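PDB 2OUI: NADP-dependent alcohol dehydrogenase from Entamoeba histolytica, which probably catalyses the NADP-dependent, reversible oxidation of alcohols to aldehydes or ketones as a zinc-binding tetramer. Local coordinates for residues 321-326 with 346-351. The protein carries 1 engineered substitution. Sequence-based numbering, arbitrary orientation. Where two conformers were deposited one is given.
Sequences THRFEG and KPVVRI
F324 and V349 meet on one face of a parallel strand pair: F324 CG sits beside its own backbone N (chi1 -67°) and the ring leans back along the strand, while V349 CG1 stands anti to its N (177°), by G326 O, leaving CG2 facing F324 CB, 3.9 Å away. The ring brings its edge to P347, CE1 lying 4.1 Å from P347 CB, and H322 CB packs on the same proline. Helix 329-339, the link of this right-handed beta-alpha-beta unit, covers that face: V330 meets V349, M337 meets P347 and L336 meets H322. On the opposite face R323, extended from CG to NE, lies alongside V348.

Five backbone hydrogen bonds tie the strands, among them F324 N to V348 O at 3.0 Å and R350 N to F324 O, also 3.0 Å and nearly straight at 171°. G326 N closes the ladder on R350 O at 2.8 Å. H322 N is buried without a partner in the model; K346 O, its nearest atom across the contact, accepts from T321 N. T321 OG1 and H322 ND1 share a 2.8 Å hydrogen bond at the ring edge, in plane.

E325 lays its carboxylate against R350 CB, not against the guanidinium, which salt-bridges E356 and hydrogen-bonds L32 O. K346 NZ makes a salt bridge with E60 and a hydrogen bond to P36 O; its side chain lies about 6 Å from the zinc ion. Main-chain bonds and apolar contacts thus join the two strands, while backbone pairing with strand 27-34, reinforced by the K346 and R350 ends, ties strand 346-350 into the GroES-like catalytic domain.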
loop_
_atom_site.group_PDB
_atom_site.type_symbol
_atom_site.label_atom_id
_atom_site.label_comp_id
_atom_site.label_asym_id
_atom_site.label_seq_id
_atom_site.Cartn_x
_atom_site.Cartn_y
_atom_site.Cartn_z
ATOM N N THR A 321 4.311 31.254 -20.139
ATOM C CA THR A 321 3.582 32.250 -20.932
ATOM C C THR A 321 4.281 33.605 -21.017
ATOM O O THR A 321 3.994 34.392 -21.903
ATOM C CB THR A 321 2.180 32.483 -20.372
ATOM O OG1 THR A 321 2.272 32.731 -18.958
ATOM C CG2 THR A 321 1.305 31.243 -20.625
ATOM N N HIS A 322 5.167 33.877 -20.069
ATOM C CA HIS A 322 5.813 35.181 -19.949
ATOM C C HIS A 322 7.278 34.935 -19.643
ATOM O O HIS A 322 7.599 34.146 -18.752
ATOM C CB HIS A 322 5.212 35.964 -18.786
ATOM C CG HIS A 322 3.798 36.397 -19.001
ATOM N ND1 HIS A 322 2.727 35.536 -18.872
ATOM C CD2 HIS A 322 3.275 37.607 -19.305
ATOM C CE1 HIS A 322 1.607 36.196 -19.107
ATOM N NE2 HIS A 322 1.913 37.453 -19.378
ATOM N N ARG A 323 8.162 35.620 -20.364
ATOM C CA ARG A 323 9.600 35.461 -20.188
ATOM C C ARG A 323 10.265 36.811 -19.920
ATOM O O ARG A 323 10.032 37.773 -20.667
ATOM C CB ARG A 323 10.215 34.814 -21.433
ATOM C CG ARG A 323 9.774 33.372 -21.666
ATOM C CD ARG A 323 10.277 32.837 -23.007
ATOM N NE ARG A 323 9.582 31.604 -23.400
ATOM C CZ ARG A 323 10.013 30.376 -23.119
ATOM N NH1 ARG A 323 11.145 30.193 -22.430
ATOM N NH2 ARG A 323 9.308 29.321 -23.516
ATOM N N PHE A 324 11.087 36.882 -18.869
ATOM C CA PHE A 324 11.790 38.117 -18.461
ATOM C C PHE A 324 13.301 37.844 -18.417
ATOM O O PHE A 324 13.730 36.695 -18.311
ATOM C CB PHE A 324 11.360 38.520 -17.028
ATOM C CG PHE A 324 9.919 38.943 -16.905
ATOM C CD1 PHE A 324 8.957 38.037 -16.489
ATOM C CD2 PHE A 324 9.541 40.256 -17.150
ATOM C CE1 PHE A 324 7.601 38.415 -16.368
ATOM C CE2 PHE A 324 8.203 40.660 -17.032
ATOM C CZ PHE A 324 7.234 39.736 -16.637
ATOM N N GLU A 325 14.104 38.897 -18.456
ATOM C CA GLU A 325 15.535 38.747 -18.248
ATOM C C GLU A 325 15.943 39.667 -17.119
ATOM O O GLU A 325 15.562 40.840 -17.112
ATOM C CB GLU A 325 16.322 39.163 -19.491
ATOM C CG GLU A 325 15.976 38.401 -20.758
ATOM C CD GLU A 325 16.664 37.048 -20.838
ATOM O OE1 GLU A 325 17.838 36.949 -20.401
ATOM O OE2 GLU A 325 16.034 36.090 -21.345
ATOM N N GLY A 326 16.742 39.145 -16.194
ATOM C CA GLY A 326 17.331 39.977 -15.147
ATOM C C GLY A 326 16.672 39.750 -13.810
ATOM O O GLY A 326 15.434 39.646 -13.718
ATOM N N LYS A 346 2.452 30.578 -16.323
ATOM C CA LYS A 346 3.635 30.678 -15.467
ATOM C C LYS A 346 4.694 31.579 -16.121
ATOM O O LYS A 346 5.030 31.378 -17.277
ATOM C CB LYS A 346 4.169 29.258 -15.244
ATOM C CG LYS A 346 5.119 29.090 -14.116
ATOM C CD LYS A 346 4.436 29.096 -12.770
ATOM C CE LYS A 346 5.503 28.815 -11.732
ATOM N NZ LYS A 346 4.968 28.801 -10.343
ATOM N N PRO A 347 5.171 32.616 -15.406
ATOM C CA PRO A 347 6.311 33.388 -15.895
ATOM C C PRO A 347 7.634 32.756 -15.475
ATOM O O PRO A 347 7.706 32.014 -14.482
ATOM C CB PRO A 347 6.158 34.742 -15.193
ATOM C CG PRO A 347 4.935 34.619 -14.280
ATOM C CD PRO A 347 4.675 33.144 -14.121
ATOM N N VAL A 348 8.669 33.022 -16.255
ATOM C CA VAL A 348 10.021 32.628 -15.885
ATOM C C VAL A 348 10.967 33.789 -16.105
ATOM O O VAL A 348 10.785 34.604 -17.011
ATOM C CB VAL A 348 10.564 31.387 -16.644
ATOM C CG1 VAL A 348 9.901 30.137 -16.159
ATOM C CG2 VAL A 348 10.426 31.538 -18.153
ATOM N N VAL A 349 11.969 33.873 -15.243
ATOM C CA VAL A 349 12.966 34.916 -15.337
ATOM C C VAL A 349 14.309 34.235 -15.545
ATOM O O VAL A 349 14.661 33.351 -14.797
ATOM C CB VAL A 349 13.028 35.725 -14.026
ATOM C CG1 VAL A 349 14.127 36.792 -14.091
ATOM C CG2 VAL A 349 11.671 36.382 -13.738
ATOM N N ARG A 350 15.060 34.682 -16.547
ATOM C CA ARG A 350 16.385 34.152 -16.822
ATOM C C ARG A 350 17.417 35.171 -16.343
ATOM O O ARG A 350 17.258 36.376 -16.558
ATOM C CB ARG A 350 16.529 33.851 -18.321
ATOM C CG ARG A 350 17.758 33.023 -18.730
ATOM C CD ARG A 350 17.736 31.523 -18.272
ATOM N NE ARG A 350 18.812 30.771 -18.936
ATOM C CZ ARG A 350 20.106 30.836 -18.612
ATOM N NH1 ARG A 350 20.538 31.595 -17.601
ATOM N NH2 ARG A 350 20.990 30.133 -19.311
ATOM N N ILE A 351 18.453 34.680 -15.661
ATOM C CA ILE A 351 19.534 35.521 -15.146
ATOM C C ILE A 351 20.865 35.010 -15.707
ATOM O O ILE A 351 21.148 33.814 -15.661
ATOM C CB ILE A 351 19.613 35.508 -13.591
ATOM C CG1 ILE A 351 18.292 35.945 -12.935
ATOM C CG2 ILE A 351 20.735 36.426 -13.100
ATOM C CD1 ILE A 351 17.345 34.808 -12.658
#